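Local coordinates for suppressor protein MPT5 (Saccharomyces cerevisiae, PDB 5BZ1) that binds short sequence elements in the 3'-UTRs of target mRNAs through its Pumilio-repeat domain and regulates their expression after transcription, at residues L223-L233 and V256-I267. Residues are numbered along the deposited sequence; the frame is centred on the assembly and turned at random.
Sequences LDIKELDFYLL and VVEKFIKKLFRI. With nucleotides of chain B.
Lys263 NZ is gripped by two oxygens of 223-233, the main-chain Leu223 O at 2.8 Å and the carboxylate Asp229 OD1 at 2.9 Å. The site is a worked example of how a PUF domain, built as an alpha-helical solenoid, joins one Pumilio repeat to the next: residues 223-233 of repeat 6, a turn running into helix 229-240, lie against 256-267 of the RNA-facing helix 253-273 in repeat 7. Lys263 runs extended from that helix, then bends at its last torsion (chi4 60°), which swings the ammonium between its two acceptors. It meets Asp229 on the syn side of the carboxylate, but 33° out of its plane; the approach to Leu223 O is likewise tilted from the carbonyl plane. With an alanine here neither oxygen would be reached, which is likely to leave Asp229 without this counter-charge, Leu223 O without this donor, and a gap where Lys263 CD touches both Leu223 CD2 and Leu233 CD2. One turn earlier, Lys259 crosses Asp224 at about a right angle, and its NZ lies 3.1 Å from both OD1 and OD2, a forked salt bridge with weak hydrogen bonds.

Beneath these charges, knobs pack into holes. Leu223 sits among Val256, Lys259, Phe260 and Lys263, its CD2 near the plane of the Phe260 ring, at the edge. Leu233 fills the next hole, formed by Phe260, Lys263, Leu264 and Ile267, and its CD2 comes to 3.6 Å from Phe260 CE1. From helix 288-307, Val290 touches Asp229 and Ile267, and Ser294 touches Leu233 and Ile267.

On the concave side, Glu258 serves the RNA: its OE1 accepts from both N1 and N2 of G2 of chain B, while its OE2 is hydrogen-bonded to Thr324 OG1. Across the interface, Leu233 CD1 and Ile267 CD1 meet tip to tip at 3.6 Å.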
loop_
_atom_site.group_PDB
_atom_site.type_symbol
_atom_site.label_atom_id
_atom_site.label_comp_id
_atom_site.label_asym_id
_atom_site.label_seq_id
_atom_site.Cartn_x
_atom_site.Cartn_y
_atom_site.Cartn_z
ATOM N N LEU A 223 10.099 -3.572 -4.118
ATOM C CA LEU A 223 11.203 -3.445 -5.065
ATOM C C LEU A 223 11.490 -1.983 -5.436
ATOM O O LEU A 223 12.542 -1.675 -6.000
ATOM C CB LEU A 223 10.938 -4.291 -6.316
ATOM C CG LEU A 223 11.083 -5.805 -6.149
ATOM C CD1 LEU A 223 10.611 -6.559 -7.391
ATOM C CD2 LEU A 223 12.525 -6.161 -5.839
ATOM N N ASP A 224 10.558 -1.091 -5.108
ATOM C CA ASP A 224 10.734 0.338 -5.359
ATOM C C ASP A 224 11.315 1.078 -4.152
ATOM O O ASP A 224 11.646 2.262 -4.242
ATOM C CB ASP A 224 9.408 0.980 -5.782
ATOM C CG ASP A 224 9.128 0.824 -7.264
ATOM O OD1 ASP A 224 10.095 0.751 -8.049
ATOM O OD2 ASP A 224 7.940 0.781 -7.643
ATOM N N ILE A 225 11.435 0.382 -3.024
ATOM C CA ILE A 225 12.038 0.975 -1.833
ATOM C C ILE A 225 13.554 0.753 -1.831
ATOM O O ILE A 225 14.034 -0.339 -1.518
ATOM C CB ILE A 225 11.418 0.416 -0.539
ATOM C CG1 ILE A 225 9.896 0.547 -0.583
ATOM C CG2 ILE A 225 11.987 1.133 0.679
ATOM C CD1 ILE A 225 9.192 -0.036 0.625
ATOM N N LYS A 226 14.295 1.804 -2.176
ATOM C CA LYS A 226 15.744 1.729 -2.360
ATOM C C LYS A 226 16.509 1.290 -1.112
ATOM O O LYS A 226 17.519 0.594 -1.211
ATOM C CB LYS A 226 16.278 3.072 -2.860
ATOM C CG LYS A 226 15.638 3.544 -4.158
ATOM C CD LYS A 226 16.113 4.938 -4.546
ATOM C CE LYS A 226 15.521 5.365 -5.887
ATOM N NZ LYS A 226 16.204 6.568 -6.451
ATOM N N GLU A 227 16.022 1.691 0.059
ATOM C CA GLU A 227 16.681 1.353 1.316
ATOM C C GLU A 227 16.646 -0.149 1.614
ATOM O O GLU A 227 17.314 -0.615 2.538
ATOM C CB GLU A 227 16.060 2.137 2.479
ATOM C CG GLU A 227 16.225 3.655 2.389
ATOM C CD GLU A 227 15.246 4.311 1.427
ATOM O OE1 GLU A 227 14.420 3.597 0.818
ATOM O OE2 GLU A 227 15.304 5.550 1.282
ATOM N N LEU A 228 15.870 -0.900 0.832
ATOM C CA LEU A 228 15.761 -2.348 1.006
ATOM C C LEU A 228 16.709 -3.115 0.082
ATOM O O LEU A 228 16.902 -4.323 0.252
ATOM C CB LEU A 228 14.326 -2.818 0.757
ATOM C CG LEU A 228 13.210 -2.239 1.625
ATOM C CD1 LEU A 228 11.894 -2.957 1.367
ATOM C CD2 LEU A 228 13.577 -2.317 3.091
ATOM N N ASP A 229 17.294 -2.411 -0.885
ATOM C CA ASP A 229 18.148 -3.021 -1.906
ATOM C C ASP A 229 19.212 -3.972 -1.343
ATOM O O ASP A 229 19.462 -5.036 -1.911
ATOM C CB ASP A 229 18.835 -1.935 -2.745
ATOM C CG ASP A 229 17.871 -1.208 -3.672
ATOM O OD1 ASP A 229 16.647 -1.430 -3.561
ATOM O OD2 ASP A 229 18.340 -0.401 -4.504
ATOM N N PHE A 230 19.818 -3.591 -0.221
ATOM C CA PHE A 230 20.968 -4.317 0.327
ATOM C C PHE A 230 20.676 -5.771 0.725
ATOM O O PHE A 230 21.600 -6.576 0.835
ATOM C CB PHE A 230 21.593 -3.548 1.502
ATOM C CG PHE A 230 20.815 -3.650 2.785
ATOM C CD1 PHE A 230 21.216 -4.527 3.784
ATOM C CD2 PHE A 230 19.685 -2.868 2.996
ATOM C CE1 PHE A 230 20.506 -4.627 4.970
ATOM C CE2 PHE A 230 18.968 -2.961 4.179
ATOM C CZ PHE A 230 19.379 -3.844 5.167
ATOM N N TYR A 231 19.403 -6.105 0.930
ATOM C CA TYR A 231 19.031 -7.474 1.287
ATOM C C TYR A 231 17.941 -8.070 0.392
ATOM O O TYR A 231 17.956 -9.269 0.116
ATOM C CB TYR A 231 18.596 -7.559 2.754
ATOM C CG TYR A 231 17.180 -7.097 3.000
ATOM C CD1 TYR A 231 16.140 -8.011 3.122
ATOM C CD2 TYR A 231 16.885 -5.749 3.112
ATOM C CE1 TYR A 231 14.849 -7.590 3.344
ATOM C CE2 TYR A 231 15.603 -5.321 3.336
ATOM C CZ TYR A 231 14.591 -6.241 3.449
ATOM O OH TYR A 231 13.317 -5.793 3.670
ATOM N N LEU A 232 16.998 -7.239 -0.050
ATOM C CA LEU A 232 15.801 -7.733 -0.733
ATOM C C LEU A 232 16.088 -8.451 -2.054
ATOM O O LEU A 232 15.461 -9.466 -2.354
ATOM C CB LEU A 232 14.786 -6.604 -0.951
ATOM C CG LEU A 232 13.414 -7.064 -1.449
ATOM C CD1 LEU A 232 12.791 -8.050 -0.470
ATOM C CD2 LEU A 232 12.485 -5.885 -1.674
ATOM N N LEU A 233 17.025 -7.921 -2.835
ATOM C CA LEU A 233 17.387 -8.517 -4.121
ATOM C C LEU A 233 17.868 -9.959 -3.962
ATOM O O LEU A 233 17.281 -10.884 -4.523
ATOM C CB LEU A 233 18.461 -7.679 -4.816
ATOM C CG LEU A 233 18.036 -6.300 -5.317
ATOM C CD1 LEU A 233 19.253 -5.428 -5.581
ATOM C CD2 LEU A 233 17.202 -6.433 -6.575
ATOM N N VAL A 256 6.235 -9.298 -11.667
ATOM C CA VAL A 256 7.217 -9.172 -10.600
ATOM C C VAL A 256 8.614 -9.474 -11.143
ATOM O O VAL A 256 9.586 -8.795 -10.802
ATOM C CB VAL A 256 6.893 -10.110 -9.426
ATOM C CG1 VAL A 256 7.928 -9.967 -8.319
ATOM C CG2 VAL A 256 5.501 -9.819 -8.885
ATOM N N VAL A 257 8.704 -10.494 -11.995
ATOM C CA VAL A 257 9.966 -10.861 -12.635
ATOM C C VAL A 257 10.515 -9.709 -13.479
ATOM O O VAL A 257 11.696 -9.373 -13.385
ATOM C CB VAL A 257 9.813 -12.116 -13.513
ATOM C CG1 VAL A 257 11.110 -12.423 -14.243
ATOM C CG2 VAL A 257 9.399 -13.302 -12.663
ATOM N N GLU A 258 9.653 -9.107 -14.297
ATOM C CA GLU A 258 10.042 -7.967 -15.126
ATOM C C GLU A 258 10.546 -6.794 -14.286
ATOM O O GLU A 258 11.570 -6.187 -14.600
ATOM C CB GLU A 258 8.867 -7.499 -15.984
ATOM C CG GLU A 258 8.414 -8.483 -17.046
ATOM C CD GLU A 258 7.386 -7.876 -17.983
ATOM O OE1 GLU A 258 6.178 -7.965 -17.679
ATOM O OE2 GLU A 258 7.789 -7.308 -19.020
ATOM N N LYS A 259 9.814 -6.465 -13.227
ATOM C CA LYS A 259 10.211 -5.358 -12.369
ATOM C C LYS A 259 11.554 -5.654 -11.706
ATOM O O LYS A 259 12.383 -4.762 -11.545
ATOM C CB LYS A 259 9.150 -5.075 -11.308
ATOM C CG LYS A 259 9.465 -3.840 -10.478
ATOM C CD LYS A 259 8.254 -3.353 -9.723
ATOM C CE LYS A 259 8.489 -1.969 -9.137
ATOM N NZ LYS A 259 8.477 -0.896 -10.169
ATOM N N PHE A 260 11.761 -6.915 -11.338
ATOM C CA PHE A 260 13.007 -7.346 -10.717
ATOM C C PHE A 260 14.174 -7.164 -11.689
ATOM O O PHE A 260 15.225 -6.629 -11.328
ATOM C CB PHE A 260 12.890 -8.807 -10.275
ATOM C CG PHE A 260 14.089 -9.318 -9.521
ATOM C CD1 PHE A 260 14.300 -8.952 -8.199
ATOM C CD2 PHE A 260 14.995 -10.178 -10.129
ATOM C CE1 PHE A 260 15.401 -9.423 -7.499
ATOM C CE2 PHE A 260 16.097 -10.656 -9.434
ATOM C CZ PHE A 260 16.300 -10.275 -8.119
ATOM N N ILE A 261 13.975 -7.605 -12.929
ATOM C CA ILE A 261 14.998 -7.497 -13.964
ATOM C C ILE A 261 15.337 -6.039 -14.282
ATOM O O ILE A 261 16.515 -5.673 -14.345
ATOM C CB ILE A 261 14.581 -8.252 -15.240
ATOM C CG1 ILE A 261 14.593 -9.760 -14.982
ATOM C CG2 ILE A 261 15.508 -7.914 -16.405
ATOM C CD1 ILE A 261 14.013 -10.592 -16.117
ATOM N N LYS A 262 14.311 -5.214 -14.484
ATOM C CA LYS A 262 14.512 -3.786 -14.724
ATOM C C LYS A 262 15.263 -3.125 -13.569
ATOM O O LYS A 262 16.079 -2.229 -13.781
ATOM C CB LYS A 262 13.173 -3.076 -14.952
ATOM C CG LYS A 262 12.497 -3.401 -16.284
ATOM C CD LYS A 262 11.252 -2.542 -16.487
ATOM C CE LYS A 262 10.035 -3.397 -16.811
ATOM N NZ LYS A 262 8.794 -2.579 -16.942
ATOM N N LYS A 263 14.983 -3.571 -12.348
ATOM C CA LYS A 263 15.652 -3.034 -11.169
ATOM C C LYS A 263 17.146 -3.360 -11.190
ATOM O O LYS A 263 17.981 -2.518 -10.854
ATOM C CB LYS A 263 15.013 -3.580 -9.893
ATOM C CG LYS A 263 15.578 -2.961 -8.629
ATOM C CD LYS A 263 14.902 -3.493 -7.380
ATOM C CE LYS A 263 15.495 -2.846 -6.141
ATOM N NZ LYS A 263 15.332 -1.365 -6.148
ATOM N N LEU A 264 17.473 -4.587 -11.588
ATOM C CA LEU A 264 18.862 -5.015 -11.717
ATOM C C LEU A 264 19.605 -4.151 -12.734
ATOM O O LEU A 264 20.710 -3.675 -12.469
ATOM C CB LEU A 264 18.937 -6.488 -12.131
ATOM C CG LEU A 264 18.525 -7.541 -11.101
ATOM C CD1 LEU A 264 18.559 -8.928 -11.712
ATOM C CD2 LEU A 264 19.429 -7.486 -9.882
ATOM N N PHE A 265 18.985 -3.961 -13.895
ATOM C CA PHE A 265 19.548 -3.135 -14.956
ATOM C C PHE A 265 19.792 -1.705 -14.481
ATOM O O PHE A 265 20.863 -1.142 -14.705
ATOM C CB PHE A 265 18.605 -3.120 -16.160
ATOM C CG PHE A 265 18.738 -4.321 -17.060
ATOM C CD1 PHE A 265 19.986 -4.862 -17.349
ATOM C CD2 PHE A 265 17.611 -4.902 -17.628
ATOM C CE1 PHE A 265 20.107 -5.963 -18.191
ATOM C CE2 PHE A 265 17.724 -6.000 -18.467
ATOM C CZ PHE A 265 18.974 -6.532 -18.747
ATOM N N ARG A 266 18.798 -1.124 -13.818
ATOM C CA ARG A 266 18.879 0.271 -13.388
ATOM C C ARG A 266 19.987 0.509 -12.358
ATOM O O ARG A 266 20.679 1.530 -12.402
ATOM C CB ARG A 266 17.532 0.748 -12.840
ATOM C CG ARG A 266 17.471 2.248 -12.616
ATOM C CD ARG A 266 16.057 2.721 -12.335
ATOM N NE ARG A 266 15.913 4.153 -12.581
ATOM C CZ ARG A 266 14.788 4.835 -12.396
ATOM N NH1 ARG A 266 13.700 4.217 -11.953
ATOM N NH2 ARG A 266 14.749 6.135 -12.649
ATOM N N ILE A 267 20.150 -0.436 -11.437
ATOM C CA ILE A 267 21.196 -0.343 -10.423
ATOM C C ILE A 267 22.586 -0.371 -11.055
ATOM O O ILE A 267 23.434 0.469 -10.753
ATOM C CB ILE A 267 21.078 -1.480 -9.386
ATOM C CG1 ILE A 267 19.945 -1.185 -8.402
ATOM C CG2 ILE A 267 22.376 -1.649 -8.623
ATOM C CD1 ILE A 267 19.665 -2.310 -7.426
ATOM P P G B 2 -3.237 -8.153 -24.345
ATOM O OP1 G B 2 -4.684 -7.945 -24.105
ATOM O OP2 G B 2 -2.381 -7.014 -24.765
ATOM O "O5'" G B 2 -2.607 -8.765 -23.021
ATOM C "C5'" G B 2 -3.016 -10.035 -22.539
ATOM C "C4'" G B 2 -2.510 -10.266 -21.143
ATOM O "O4'" G B 2 -1.065 -10.329 -21.154
ATOM C "C3'" G B 2 -2.823 -9.164 -20.148
ATOM O "O3'" G B 2 -4.141 -9.249 -19.637
ATOM C "C2'" G B 2 -1.736 -9.346 -19.095
ATOM O "O2'" G B 2 -2.070 -10.390 -18.191
ATOM C "C1'" G B 2 -0.550 -9.800 -19.952
ATOM N N9 G B 2 0.364 -8.688 -20.277
ATOM C C8 G B 2 0.169 -7.643 -21.152
ATOM N N7 G B 2 1.189 -6.828 -21.193
ATOM C C5 G B 2 2.109 -7.355 -20.297
ATOM C C6 G B 2 3.400 -6.904 -19.916
ATOM O O6 G B 2 4.021 -5.912 -20.310
ATOM N N1 G B 2 3.976 -7.752 -18.979
ATOM C C2 G B 2 3.383 -8.883 -18.472
ATOM N N2 G B 2 4.093 -9.577 -17.572
ATOM N N3 G B 2 2.182 -9.311 -18.814
ATOM C C4 G B 2 1.607 -8.503 -19.723
#